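Local coordinates for 3-keto-5-aminohexanoate cleavage protein (Archaeoglobus fulgidus, PDB 3LOT) that probably cleaves 3-keto-5-aminohexanoate, as a zinc-dependent member of the beta-keto acid cleavage enzyme family, at residues D[115-127]-D[139-153]. Residues are numbered along the deposited sequence; the frame is centred on the assembly and turned at random.
Sequences NMGSMNFAIHPLL and PEYLEMTRDIVFRNT
The H124 imidazole packs against R146 with its ND1 buried and lacking any partner in the model; R146 CG stands 3.8 Å from the ring centroid, almost on the normal, a CH-pi contact, while P125 CD sits over the rim of the opposite face. With H124 CG wedged between its own backbone N and carbonyl carbon (chi1 64°), the ring reaches R146; the arginine bends at chi3, bringing its guanidinium back over H124 CD2, the two planes 44° apart. That guanidinium also grips the E143 carboxylate side-on, NH2 to OE1 and NE to OE2, and its NH1 forms a salt bridge with E158 of the second subunit. An alanine in place of R146 would probably bare one imidazole face and leave both E143 and that E158 without their cationic mate.

Nearby, T145 OG1 gives its proton to L142 O and receives I123 N at 2.9 Å in a nearly straight bond, tying L142 and T145 to I123. I123 CD1 touches both L142 CD2, 3.5 Å away, and the Y141 ring. Water 2 links F121 N to T145 O and I148 O where the backbones separate.

Farther along, M119 and F150 exchange two backbone hydrogen bonds of 2.9 Å (M119 N to F150 O, F150 N to M119 O). The F150 ring takes the edge of F121 against its face in an offset edge-to-face pair, the planes at 89°, whereas the selenium of selenomethionine M119 (a Met-aromatic contact) and N115 CG, the latter 3.4 Å from F150 CZ, meet its rim. N152 ND2 lies over the F150 ring and donates to G117 O from above the carbonyl plane, R100 holds N152 OD1, and S118 OG accepts N152 N. The N115 side chain comes within about 7 Å of the zinc ion (nearest atoms), bound by H50, H52 and E262. This short antiparallel pairing of 119-120 with 149-150 belongs to an excursion between parallel strands 111-115 and 170-175 of a TIM barrel.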
ATOM      1  N   ASN D 115     -10.477 -24.377  -2.835  1.00 20.62           N
ATOM      2  CA  ASN D 115      -9.102 -23.852  -2.963  1.00 20.77           C
ATOM      3  C   ASN D 115      -8.703 -23.347  -4.374  1.00 19.24           C
ATOM      4  O   ASN D 115      -8.894 -24.042  -5.390  1.00 20.56           O
ATOM      5  CB  ASN D 115      -8.186 -24.928  -2.509  1.00 19.96           C
ATOM      6  CG  ASN D 115      -8.442 -25.280  -1.066  1.00 24.06           C
ATOM      7  OD1 ASN D 115      -7.969 -24.568  -0.161  1.00 28.85           O
ATOM      8  ND2 ASN D 115      -9.217 -26.372  -0.825  1.00 24.69           N
HETATM    9  N   MSE D 116      -8.184 -22.129  -4.430  1.00 16.59           N
HETATM   10  CA  MSE D 116      -8.153 -21.379  -5.709  1.00 14.53           C
HETATM   11  C   MSE D 116      -6.836 -21.353  -6.474  1.00 13.81           C
HETATM   12  O   MSE D 116      -6.671 -20.523  -7.371  1.00 13.97           O
HETATM   13  CB  MSE D 116      -8.603 -19.949  -5.436  1.00 14.09           C
HETATM   14  CG  MSE D 116     -10.019 -19.836  -5.118  1.00 12.17           C
HETATM   15 SE   MSE D 116     -11.119 -20.307  -6.644  0.75 11.15          SE
HETATM   16  CE  MSE D 116     -10.273 -19.329  -8.031  1.00 15.33           C
ATOM     17  N   GLY D 117      -5.921 -22.266  -6.188  1.00 12.60           N
ATOM     18  CA  GLY D 117      -4.758 -22.438  -7.072  1.00 13.63           C
ATOM     19  C   GLY D 117      -3.853 -23.575  -6.677  1.00 13.65           C
ATOM     20  O   GLY D 117      -3.951 -24.064  -5.557  1.00 14.36           O
ATOM     21  N   SER D 118      -2.980 -24.000  -7.594  1.00 12.82           N
ATOM     22  CA  SER D 118      -1.985 -25.009  -7.304  1.00 12.22           C
ATOM     23  C   SER D 118      -0.839 -24.323  -6.559  1.00 12.51           C
ATOM     24  O   SER D 118      -0.499 -23.175  -6.846  1.00 12.75           O
ATOM     25  CB  SER D 118      -1.469 -25.663  -8.573  1.00 12.75           C
ATOM     26  OG  SER D 118      -2.497 -26.329  -9.210  1.00 13.10           O
HETATM   27  N   MSE D 119      -0.252 -24.996  -5.570  1.00 11.74           N
HETATM   28  CA  MSE D 119       0.797 -24.334  -4.777  1.00 10.95           C
HETATM   29  C   MSE D 119       1.635 -25.374  -4.066  1.00 11.18           C
HETATM   30  O   MSE D 119       1.171 -26.470  -3.815  1.00 11.81           O
HETATM   31  CB  MSE D 119       0.147 -23.384  -3.733  1.00 10.59           C
HETATM   32  CG  MSE D 119      -0.683 -24.077  -2.683  1.00 11.06           C
HETATM   33 SE   MSE D 119      -1.759 -22.937  -1.540  0.75  8.26          SE
HETATM   34  CE  MSE D 119      -0.325 -22.193  -0.438  1.00  8.32           C
ATOM     35  N   ASN D 120       2.844 -24.995  -3.661  1.00 10.54           N
ATOM     36  CA  ASN D 120       3.551 -25.734  -2.611  1.00 10.50           C
ATOM     37  C   ASN D 120       2.770 -25.497  -1.345  1.00 11.17           C
ATOM     38  O   ASN D 120       2.141 -24.465  -1.178  1.00 11.58           O
ATOM     39  CB  ASN D 120       4.992 -25.262  -2.459  1.00  8.73           C
ATOM     40  CG  ASN D 120       5.826 -25.525  -3.711  1.00 10.91           C
ATOM     41  OD1 ASN D 120       5.457 -26.348  -4.552  1.00 12.58           O
ATOM     42  ND2 ASN D 120       6.969 -24.869  -3.813  1.00  8.74           N
ATOM     43  N   PHE D 121       2.793 -26.473  -0.471  1.00 11.89           N
ATOM     44  CA  PHE D 121       2.121 -26.404   0.800  1.00 12.94           C
ATOM     45  C   PHE D 121       2.898 -27.328   1.706  1.00 11.98           C
ATOM     46  O   PHE D 121       2.625 -28.495   1.746  1.00 11.16           O
ATOM     47  CB  PHE D 121       0.662 -26.836   0.654  1.00 13.38           C
ATOM     48  CG  PHE D 121      -0.189 -26.479   1.841  1.00 16.34           C
ATOM     49  CD1 PHE D 121       0.231 -26.767   3.145  1.00 17.94           C
ATOM     50  CD2 PHE D 121      -1.425 -25.881   1.663  1.00 18.80           C
ATOM     51  CE1 PHE D 121      -0.587 -26.451   4.235  1.00 19.02           C
ATOM     52  CE2 PHE D 121      -2.220 -25.562   2.752  1.00 17.54           C
ATOM     53  CZ  PHE D 121      -1.806 -25.847   4.017  1.00 17.08           C
ATOM     54  N   ALA D 122       3.923 -26.765   2.370  1.00 11.87           N
ATOM     55  CA  ALA D 122       4.988 -27.516   3.012  1.00 11.67           C
ATOM     56  C   ALA D 122       5.019 -27.304   4.518  1.00 10.69           C
ATOM     57  O   ALA D 122       5.011 -26.168   4.990  1.00 10.15           O
ATOM     58  CB  ALA D 122       6.369 -27.126   2.362  1.00 11.24           C
ATOM     59  N   ILE D 123       4.998 -28.421   5.255  1.00 10.97           N
ATOM     60  CA  ILE D 123       5.150 -28.462   6.717  1.00 12.48           C
ATOM     61  C   ILE D 123       6.298 -29.319   7.206  1.00 12.49           C
ATOM     62  O   ILE D 123       6.418 -29.591   8.389  1.00 13.26           O
ATOM     63  CB  ILE D 123       3.845 -28.905   7.382  1.00 12.96           C
ATOM     64  CG1 ILE D 123       3.408 -30.335   6.934  1.00 13.60           C
ATOM     65  CG2 ILE D 123       2.790 -27.839   7.086  1.00 11.85           C
ATOM     66  CD1 ILE D 123       1.973 -30.684   7.389  1.00 12.49           C
ATOM     67  N   HIS D 124       7.181 -29.721   6.303  1.00 13.97           N
ATOM     68  CA  HIS D 124       8.384 -30.430   6.690  1.00 14.06           C
ATOM     69  C   HIS D 124       9.228 -29.732   7.759  1.00 15.70           C
ATOM     70  O   HIS D 124       9.878 -30.440   8.514  1.00 15.87           O
ATOM     71  CB  HIS D 124       9.253 -30.836   5.487  1.00 14.38           C
ATOM     72  CG  HIS D 124       9.807 -29.683   4.703  1.00 14.39           C
ATOM     73  ND1 HIS D 124       9.048 -28.962   3.806  1.00 14.97           N
ATOM     74  CD2 HIS D 124      11.043 -29.133   4.678  1.00 14.31           C
ATOM     75  CE1 HIS D 124       9.788 -28.008   3.279  1.00 16.66           C
ATOM     76  NE2 HIS D 124      11.006 -28.095   3.775  1.00 15.18           N
ATOM     77  N   PRO D 125       9.211 -28.380   7.863  1.00 16.56           N
ATOM     78  CA  PRO D 125       9.973 -27.753   8.964  1.00 17.40           C
ATOM     79  C   PRO D 125       9.529 -28.132  10.413  1.00 18.25           C
ATOM     80  O   PRO D 125      10.325 -28.027  11.365  1.00 18.40           O
ATOM     81  CB  PRO D 125       9.753 -26.263   8.705  1.00 17.41           C
ATOM     82  CG  PRO D 125       9.573 -26.189   7.215  1.00 17.31           C
ATOM     83  CD  PRO D 125       8.706 -27.347   6.933  1.00 16.04           C
ATOM     84  N   LEU D 126       8.281 -28.560  10.576  1.00 19.24           N
ATOM     85  CA  LEU D 126       7.783 -29.073  11.867  1.00 19.33           C
ATOM     86  C   LEU D 126       8.568 -30.243  12.422  1.00 20.16           C
ATOM     87  O   LEU D 126       8.510 -30.488  13.641  1.00 19.73           O
ATOM     88  CB  LEU D 126       6.312 -29.469  11.775  1.00 19.31           C
ATOM     89  CG  LEU D 126       5.397 -28.289  11.502  1.00 20.21           C
ATOM     90  CD1 LEU D 126       3.942 -28.726  11.265  1.00 20.24           C
ATOM     91  CD2 LEU D 126       5.550 -27.312  12.657  1.00 20.42           C
ATOM     92  N   LEU D 127       9.298 -30.954  11.558  1.00 20.87           N
ATOM     93  CA  LEU D 127      10.182 -32.033  11.971  1.00 21.99           C
ATOM     94  C   LEU D 127      11.344 -31.546  12.838  1.00 23.64           C
ATOM     95  O   LEU D 127      11.980 -32.340  13.530  1.00 24.04           O
ATOM     96  CB  LEU D 127      10.730 -32.790  10.752  1.00 21.68           C
ATOM     97  CG  LEU D 127       9.719 -33.648   9.980  1.00 19.97           C
ATOM     98  CD1 LEU D 127      10.304 -34.083   8.671  1.00 19.37           C
ATOM     99  CD2 LEU D 127       9.278 -34.868  10.798  1.00 22.38           C
ATOM    100  N   PRO D 139       5.713 -38.493  10.989  1.00 14.10           N
ATOM    101  CA  PRO D 139       6.867 -37.829  10.391  1.00 14.55           C
ATOM    102  C   PRO D 139       6.966 -38.107   8.882  1.00 15.51           C
ATOM    103  O   PRO D 139       7.453 -37.277   8.108  1.00 16.02           O
ATOM    104  CB  PRO D 139       8.050 -38.427  11.145  1.00 14.87           C
ATOM    105  CG  PRO D 139       7.572 -39.744  11.648  1.00 14.86           C
ATOM    106  CD  PRO D 139       6.124 -39.512  11.970  1.00 13.95           C
ATOM    107  N   GLU D 140       6.506 -39.258   8.453  1.00 15.88           N
ATOM    108  CA  GLU D 140       6.420 -39.539   7.029  1.00 17.01           C
ATOM    109  C   GLU D 140       5.541 -38.513   6.271  1.00 16.09           C
ATOM    110  O   GLU D 140       5.947 -37.963   5.226  1.00 15.66           O
ATOM    111  CB  GLU D 140       5.883 -40.931   6.828  1.00 17.90           C
ATOM    112  CG  GLU D 140       5.681 -41.239   5.357  1.00 24.84           C
ATOM    113  CD  GLU D 140       5.720 -42.731   5.044  1.00 33.04           C
ATOM    114  OE1 GLU D 140       5.587 -43.537   5.999  1.00 38.17           O
ATOM    115  OE2 GLU D 140       5.890 -43.083   3.838  1.00 39.33           O
ATOM    116  N   TYR D 141       4.363 -38.245   6.808  1.00 14.48           N
ATOM    117  CA  TYR D 141       3.469 -37.242   6.255  1.00 14.62           C
ATOM    118  C   TYR D 141       4.120 -35.861   6.156  1.00 13.98           C
ATOM    119  O   TYR D 141       4.067 -35.183   5.117  1.00 13.92           O
ATOM    120  CB  TYR D 141       2.204 -37.166   7.109  1.00 14.90           C
ATOM    121  CG  TYR D 141       1.323 -35.998   6.805  1.00 15.69           C
ATOM    122  CD1 TYR D 141       0.730 -35.848   5.549  1.00 18.10           C
ATOM    123  CD2 TYR D 141       1.078 -35.039   7.767  1.00 16.11           C
ATOM    124  CE1 TYR D 141      -0.098 -34.756   5.269  1.00 21.63           C
ATOM    125  CE2 TYR D 141       0.267 -33.951   7.505  1.00 17.75           C
ATOM    126  CZ  TYR D 141      -0.317 -33.809   6.261  1.00 19.98           C
ATOM    127  OH  TYR D 141      -1.120 -32.711   6.027  1.00 18.58           O
ATOM    128  N   LEU D 142       4.748 -35.439   7.238  1.00 13.16           N
ATOM    129  CA  LEU D 142       5.336 -34.120   7.275  1.00 13.65           C
ATOM    130  C   LEU D 142       6.481 -34.007   6.219  1.00 13.72           C
ATOM    131  O   LEU D 142       6.549 -33.026   5.473  1.00 13.53           O
ATOM    132  CB  LEU D 142       5.847 -33.817   8.694  1.00 14.16           C
ATOM    133  CG  LEU D 142       4.837 -33.812   9.857  1.00 13.04           C
ATOM    134  CD1 LEU D 142       5.615 -33.558  11.150  1.00 10.83           C
ATOM    135  CD2 LEU D 142       3.722 -32.759   9.654  1.00 13.59           C
ATOM    136  N   GLU D 143       7.349 -35.014   6.166  1.00 13.04           N
ATOM    137  CA  GLU D 143       8.419 -35.069   5.162  1.00 13.72           C
ATOM    138  C   GLU D 143       7.919 -35.037   3.731  1.00 13.81           C
ATOM    139  O   GLU D 143       8.499 -34.350   2.878  1.00 12.10           O
ATOM    140  CB  GLU D 143       9.257 -36.327   5.336  1.00 14.94           C
ATOM    141  CG  GLU D 143      10.381 -36.486   4.306  1.00 17.06           C
ATOM    142  CD  GLU D 143      11.304 -35.252   4.169  1.00 20.12           C
ATOM    143  OE1 GLU D 143      11.524 -34.500   5.161  1.00 21.51           O
ATOM    144  OE2 GLU D 143      11.780 -35.020   3.025  1.00 22.49           O
HETATM  145  N   MSE D 144       6.861 -35.803   3.461  1.00 12.96           N
HETATM  146  CA  MSE D 144       6.339 -35.870   2.119  1.00 13.64           C
HETATM  147  C   MSE D 144       5.774 -34.587   1.597  1.00 11.94           C
HETATM  148  O   MSE D 144       5.830 -34.364   0.383  1.00 11.60           O
HETATM  149  CB  MSE D 144       5.359 -37.025   1.975  1.00 14.44           C
HETATM  150  CG  MSE D 144       6.173 -38.299   1.881  1.00 20.75           C
HETATM  151 SE   MSE D 144       5.112 -39.883   1.892  0.75 34.14          SE
HETATM  152  CE  MSE D 144       6.486 -41.339   2.057  1.00 32.72           C
ATOM    153  N   THR D 145       5.279 -33.710   2.470  1.00 10.99           N
ATOM    154  CA  THR D 145       4.858 -32.364   1.993  1.00 11.13           C
ATOM    155  C   THR D 145       5.985 -31.501   1.336  1.00 11.38           C
ATOM    156  O   THR D 145       5.694 -30.493   0.616  1.00 11.65           O
ATOM    157  CB  THR D 145       4.133 -31.552   3.107  1.00 10.75           C
ATOM    158  OG1 THR D 145       5.071 -31.129   4.131  1.00 10.65           O
ATOM    159  CG2 THR D 145       2.992 -32.423   3.721  1.00  8.95           C
ATOM    160  N   ARG D 146       7.246 -31.877   1.556  1.00 11.76           N
ATOM    161  CA  ARG D 146       8.373 -31.186   0.900  1.00 11.41           C
ATOM    162  C   ARG D 146       8.286 -31.314  -0.629  1.00 11.43           C
ATOM    163  O   ARG D 146       8.830 -30.468  -1.373  1.00 10.48           O
ATOM    164  CB  ARG D 146       9.699 -31.743   1.385  1.00 12.04           C
ATOM    165  CG  ARG D 146      10.963 -30.943   1.066  1.00 12.24           C
ATOM    166  CD  ARG D 146      12.242 -31.797   1.241  1.00 14.35           C
ATOM    167  NE  ARG D 146      12.405 -32.235   2.626  1.00 14.38           N
ATOM    168  CZ  ARG D 146      13.077 -31.590   3.589  1.00 14.41           C
ATOM    169  NH1 ARG D 146      13.785 -30.481   3.351  1.00 11.76           N
ATOM    170  NH2 ARG D 146      13.090 -32.094   4.822  1.00 13.71           N
ATOM    171  N   ASP D 147       7.632 -32.357  -1.110  1.00 10.70           N
ATOM    172  CA  ASP D 147       7.554 -32.579  -2.542  1.00 11.86           C
ATOM    173  C   ASP D 147       6.149 -32.929  -3.032  1.00 13.42           C
ATOM    174  O   ASP D 147       5.996 -33.716  -4.002  1.00 13.66           O
ATOM    175  CB  ASP D 147       8.520 -33.687  -2.889  1.00 12.74           C
ATOM    176  CG  ASP D 147       8.718 -33.879  -4.403  1.00 13.62           C
ATOM    177  OD1 ASP D 147       8.839 -32.910  -5.204  1.00 14.52           O
ATOM    178  OD2 ASP D 147       8.833 -35.052  -4.761  1.00 12.44           O
ATOM    179  N   ILE D 148       5.123 -32.399  -2.369  1.00 13.19           N
ATOM    180  CA  ILE D 148       3.762 -32.622  -2.850  1.00 14.19           C
ATOM    181  C   ILE D 148       3.119 -31.284  -3.224  1.00 14.91           C
ATOM    182  O   ILE D 148       3.086 -30.375  -2.427  1.00 16.73           O
ATOM    183  CB  ILE D 148       2.908 -33.432  -1.844  1.00 13.97           C
ATOM    184  CG1 ILE D 148       3.281 -34.904  -1.971  1.00 13.98           C
ATOM    185  CG2 ILE D 148       1.431 -33.305  -2.135  1.00 15.23           C
ATOM    186  CD1 ILE D 148       2.818 -35.821  -0.844  1.00 15.72           C
ATOM    187  N   VAL D 149       2.620 -31.184  -4.449  1.00 14.58           N
ATOM    188  CA  VAL D 149       1.880 -30.003  -4.849  1.00 14.73           C
ATOM    189  C   VAL D 149       0.438 -30.116  -4.373  1.00 14.11           C
ATOM    190  O   VAL D 149      -0.223 -31.138  -4.570  1.00 13.59           O
ATOM    191  CB  VAL D 149       1.969 -29.807  -6.380  1.00 14.88           C
ATOM    192  CG1 VAL D 149       0.910 -28.798  -6.876  1.00 13.60           C
ATOM    193  CG2 VAL D 149       3.410 -29.332  -6.761  1.00 14.53           C
ATOM    194  N   PHE D 150      -0.056 -29.054  -3.755  1.00 14.52           N
ATOM    195  CA  PHE D 150      -1.493 -28.936  -3.472  1.00 13.50           C
ATOM    196  C   PHE D 150      -2.128 -28.422  -4.739  1.00 14.00           C
ATOM    197  O   PHE D 150      -2.021 -27.232  -5.055  1.00 13.39           O
ATOM    198  CB  PHE D 150      -1.696 -27.951  -2.336  1.00 14.08           C
ATOM    199  CG  PHE D 150      -3.089 -27.775  -1.904  1.00 15.88           C
ATOM    200  CD1 PHE D 150      -3.981 -28.839  -1.855  1.00 20.76           C
ATOM    201  CD2 PHE D 150      -3.520 -26.522  -1.475  1.00 20.50           C
ATOM    202  CE1 PHE D 150      -5.312 -28.641  -1.437  1.00 21.18           C
ATOM    203  CE2 PHE D 150      -4.831 -26.302  -1.038  1.00 21.34           C
ATOM    204  CZ  PHE D 150      -5.738 -27.367  -1.028  1.00 23.19           C
ATOM    205  N   ARG D 151      -2.786 -29.316  -5.457  1.00 13.76           N
ATOM    206  CA  ARG D 151      -3.115 -29.104  -6.855  1.00 14.48           C
ATOM    207  C   ARG D 151      -4.570 -28.633  -7.069  1.00 15.40           C
ATOM    208  O   ARG D 151      -5.521 -29.291  -6.623  1.00 15.06           O
ATOM    209  CB  ARG D 151      -2.876 -30.422  -7.597  1.00 15.29           C
ATOM    210  CG  ARG D 151      -3.109 -30.373  -9.120  1.00 16.60           C
ATOM    211  CD  ARG D 151      -3.451 -31.728  -9.692  1.00 19.73           C
ATOM    212  NE  ARG D 151      -3.614 -31.612 -11.142  1.00 23.21           N
ATOM    213  CZ  ARG D 151      -2.603 -31.604 -12.005  1.00 25.33           C
ATOM    214  NH1 ARG D 151      -1.341 -31.728 -11.578  1.00 25.82           N
ATOM    215  NH2 ARG D 151      -2.855 -31.498 -13.306  1.00 26.32           N
ATOM    216  N   ASN D 152      -4.744 -27.509  -7.765  1.00 14.40           N
ATOM    217  CA  ASN D 152      -6.078 -27.013  -8.081  1.00 14.80           C
ATOM    218  C   ASN D 152      -5.968 -26.227  -9.385  1.00 13.29           C
ATOM    219  O   ASN D 152      -5.841 -25.005  -9.370  1.00 14.16           O
ATOM    220  CB  ASN D 152      -6.656 -26.147  -6.941  1.00 13.81           C
ATOM    221  CG  ASN D 152      -6.590 -26.840  -5.556  1.00 19.87           C
ATOM    222  OD1 ASN D 152      -7.536 -27.555  -5.178  1.00 21.34           O
ATOM    223  ND2 ASN D 152      -5.484 -26.591  -4.768  1.00 20.11           N
ATOM    224  N   THR D 153      -5.956 -26.948 -10.491  1.00 12.03           N
ATOM    225  CA  THR D 153      -5.772 -26.360 -11.795  1.00 13.40           C
ATOM    226  C   THR D 153      -7.048 -25.666 -12.279  1.00 12.93           C
ATOM    227  O   THR D 153      -8.098 -25.851 -11.698  1.00 12.15           O
ATOM    228  CB  THR D 153      -5.419 -27.420 -12.860  1.00 13.60           C
ATOM    229  OG1 THR D 153      -6.544 -28.259 -13.096  1.00 13.50           O
ATOM    230  CG2 THR D 153      -4.181 -28.269 -12.455  1.00 14.78           C
TER
HETATM  231  O   HOH W   1      -9.823 -26.629  -5.686  1.00 28.41           O
HETATM  232  O   HOH W   2       4.546 -28.770  -0.916  1.00 11.03           O
HETATM  233  O   HOH W   3       1.747 -30.651   0.435  1.00 22.26           O